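Local coordinates for peptidoglycan-N-acetylmuramic acid deacetylase PdaC (PDB 6H8N), which removes acetyl groups from N-acetylmuramic acid residues of peptidoglycan, a change that confers lysozyme resistance, and also deacylates chitin oligomers, at residues D170-I173 against K174-D178. The protein carries 1 engineered substitution. Residues are numbered along the deposited sequence; the frame is centred on the assembly and turned at random.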
ATOM      1  N   ASP A 170      -9.985  10.173   2.940  1.00 10.44           N
ATOM      2  CA  ASP A 170     -11.406   9.953   3.215  1.00 10.04           C
ATOM      3  C   ASP A 170     -12.262  10.319   2.016  1.00 10.74           C
ATOM      4  O   ASP A 170     -13.166   9.565   1.634  1.00 11.39           O
ATOM      5  CB  ASP A 170     -11.857  10.750   4.434  1.00 13.15           C
ATOM      6  CG  ASP A 170     -13.336  10.538   4.738  1.00 16.30           C
ATOM      7  OD1 ASP A 170     -13.699   9.475   5.274  1.00 15.81           O
ATOM      8  OD2 ASP A 170     -14.162  11.424   4.403  1.00 21.70           O
ATOM      9  N   GLU A 171     -12.012  11.489   1.425  1.00  9.42           N
ATOM     10  CA  GLU A 171     -12.789  11.935   0.279  1.00 10.59           C
ATOM     11  C   GLU A 171     -12.551  11.040  -0.931  1.00  9.90           C
ATOM     12  O   GLU A 171     -13.493  10.727  -1.670  1.00 10.31           O
ATOM     13  CB  GLU A 171     -12.464  13.401  -0.024  1.00 10.46           C
ATOM     14  CG  GLU A 171     -13.213  13.941  -1.212  1.00 11.49           C
ATOM     15  CD  GLU A 171     -13.168  15.436  -1.357  1.00 11.86           C
ATOM     16  OE1 GLU A 171     -12.677  16.122  -0.451  1.00 14.63           O
ATOM     17  OE2 GLU A 171     -13.626  15.903  -2.414  1.00 14.22           O
ATOM     18  N   ILE A 172     -11.304  10.611  -1.152  1.00  9.43           N
ATOM     19  CA  ILE A 172     -10.994   9.705  -2.259  1.00  9.00           C
ATOM     20  C   ILE A 172     -11.722   8.381  -2.084  1.00  8.58           C
ATOM     21  O   ILE A 172     -12.292   7.837  -3.031  1.00  9.20           O
ATOM     22  CB  ILE A 172      -9.471   9.526  -2.376  1.00  9.58           C
ATOM     23  CG1 ILE A 172      -8.821  10.819  -2.898  1.00  9.60           C
ATOM     24  CG2 ILE A 172      -9.112   8.317  -3.234  1.00 10.38           C
ATOM     25  CD1 ILE A 172      -7.365  10.905  -2.566  1.00 10.60           C
ATOM     26  N   ILE A 173     -11.677   7.831  -0.879  1.00  8.48           N
ATOM     27  CA  ILE A 173     -12.364   6.569  -0.606  1.00  8.65           C
ATOM     28  C   ILE A 173     -13.855   6.708  -0.887  1.00  8.64           C
ATOM     29  O   ILE A 173     -14.471   5.854  -1.534  1.00  9.80           O
ATOM     30  CB  ILE A 173     -12.087   6.120   0.833  1.00  8.47           C
ATOM     31  CG1 ILE A 173     -10.625   5.665   0.976  1.00  9.71           C
ATOM     32  CG2 ILE A 173     -13.064   5.003   1.258  1.00  9.76           C
ATOM     33  CD1 ILE A 173     -10.130   5.618   2.402  1.00 10.55           C
ATOM     34  N   LYS A 174     -14.459   7.801  -0.421  1.00  9.13           N
ATOM     35  CA  LYS A 174     -15.885   8.017  -0.670  1.00  9.76           C
ATOM     36  C   LYS A 174     -16.180   8.124  -2.162  1.00  9.40           C
ATOM     37  O   LYS A 174     -17.107   7.484  -2.678  1.00 10.62           O
ATOM     38  CB  LYS A 174     -16.355   9.274   0.034  1.00 11.12           C
ATOM     39  CG  LYS A 174     -17.850   9.512  -0.160  1.00 14.99           C
ATOM     40  CD  LYS A 174     -18.310  10.829   0.430  1.00 18.26           C
ATOM     41  CE  LYS A 174     -19.836  10.935   0.453  1.00 21.86           C
ATOM     42  NZ  LYS A 174     -20.450   9.913   1.361  1.00 19.94           N
ATOM     43  N   LYS A 175     -15.426   8.950  -2.868  1.00  9.67           N
ATOM     44  CA  LYS A 175     -15.718   9.180  -4.279  1.00  9.99           C
ATOM     45  C   LYS A 175     -15.484   7.934  -5.124  1.00  9.97           C
ATOM     46  O   LYS A 175     -16.268   7.639  -6.027  1.00 10.64           O
ATOM     47  CB  LYS A 175     -14.931  10.381  -4.796  1.00 10.22           C
ATOM     48  CG  LYS A 175     -15.441  11.679  -4.219  1.00 10.70           C
ATOM     49  CD  LYS A 175     -14.771  12.880  -4.822  1.00 12.94           C
ATOM     50  CE  LYS A 175     -15.570  14.136  -4.483  1.00 12.42           C
ATOM     51  NZ  LYS A 175     -14.871  15.356  -4.881  1.00 18.58           N
ATOM     52  N   LEU A 176     -14.410   7.191  -4.859  1.00  9.01           N
ATOM     53  CA  LEU A 176     -14.190   5.954  -5.604  1.00 10.05           C
ATOM     54  C   LEU A 176     -15.270   4.927  -5.298  1.00  9.59           C
ATOM     55  O   LEU A 176     -15.736   4.226  -6.210  1.00 11.00           O
ATOM     56  CB  LEU A 176     -12.806   5.376  -5.311  1.00  9.97           C
ATOM     57  CG  LEU A 176     -11.621   6.203  -5.800  1.00 11.55           C
ATOM     58  CD1 LEU A 176     -10.338   5.628  -5.188  1.00 12.21           C
ATOM     59  CD2 LEU A 176     -11.555   6.226  -7.327  1.00 13.72           C
ATOM     60  N   THR A 177     -15.689   4.834  -4.038  1.00 10.00           N
ATOM     61  CA  THR A 177     -16.780   3.933  -3.689  1.00 11.35           C
ATOM     62  C   THR A 177     -18.060   4.353  -4.402  1.00 11.94           C
ATOM     63  O   THR A 177     -18.772   3.507  -4.960  1.00 12.80           O
ATOM     64  CB  THR A 177     -16.949   3.886  -2.165  1.00 12.00           C
ATOM     65  OG1 THR A 177     -15.731   3.424  -1.572  1.00 13.46           O
ATOM     66  CG2 THR A 177     -18.072   2.942  -1.776  1.00 14.60           C
ATOM     67  N   ASP A 178     -18.349   5.656  -4.420  1.00 11.65           N
ATOM     68  CA  ASP A 178     -19.546   6.152  -5.099  1.00 12.93           C
ATOM     69  C   ASP A 178     -19.493   5.836  -6.591  1.00 12.74           C
ATOM     70  O   ASP A 178     -20.543   5.642  -7.226  1.00 15.68           O
ATOM     71  CB  ASP A 178     -19.680   7.671  -4.922  1.00 12.64           C
ATOM     72  CG  ASP A 178     -20.190   8.104  -3.542  1.00 15.03           C
ATOM     73  OD1 ASP A 178     -20.700   7.289  -2.742  1.00 15.60           O
ATOM     74  OD2 ASP A 178     -20.112   9.336  -3.276  1.00 16.81           O
TER
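E171 and K175 form an i to i+4 salt bridge on helix 163-178 of the C-terminal polysaccharide deacetylase (NodB homology) domain of the longer protein, an amphipathic helix whose buried residues I172, I173 and L176 face the fold. Both chains are extended beyond CG and run side by side, and K175 NZ meets E171 OE2 at 2.8 Å through the anti lone pair, away from OE1. CG of K175 sits beside its own backbone N (chi1 -70°), which passes the lysine methylenes over E171 O and back to the carboxylate. The partly exposed E171 also touches V143 of helix 139-149.

Apolar packing occupies the buried side. I172 lays CG2 alongside L176 CD1, 3.5 Å apart; on helix 139-149, V146 touches I172 and M147 touches L176, while I173 and L176 both pack on L14 of the central parallel sheet.

Regular alpha-helical bonding links the turns, as from L176 N to I172 O (2.9 Å, 169° at the hydrogen). At I173 O the pattern doubles: T177 N donates at 3.0 Å from one face of the carbonyl plane, and the T177 hydroxyl donates from the opposite face, OG1 lying 2.7 Å from I173 O.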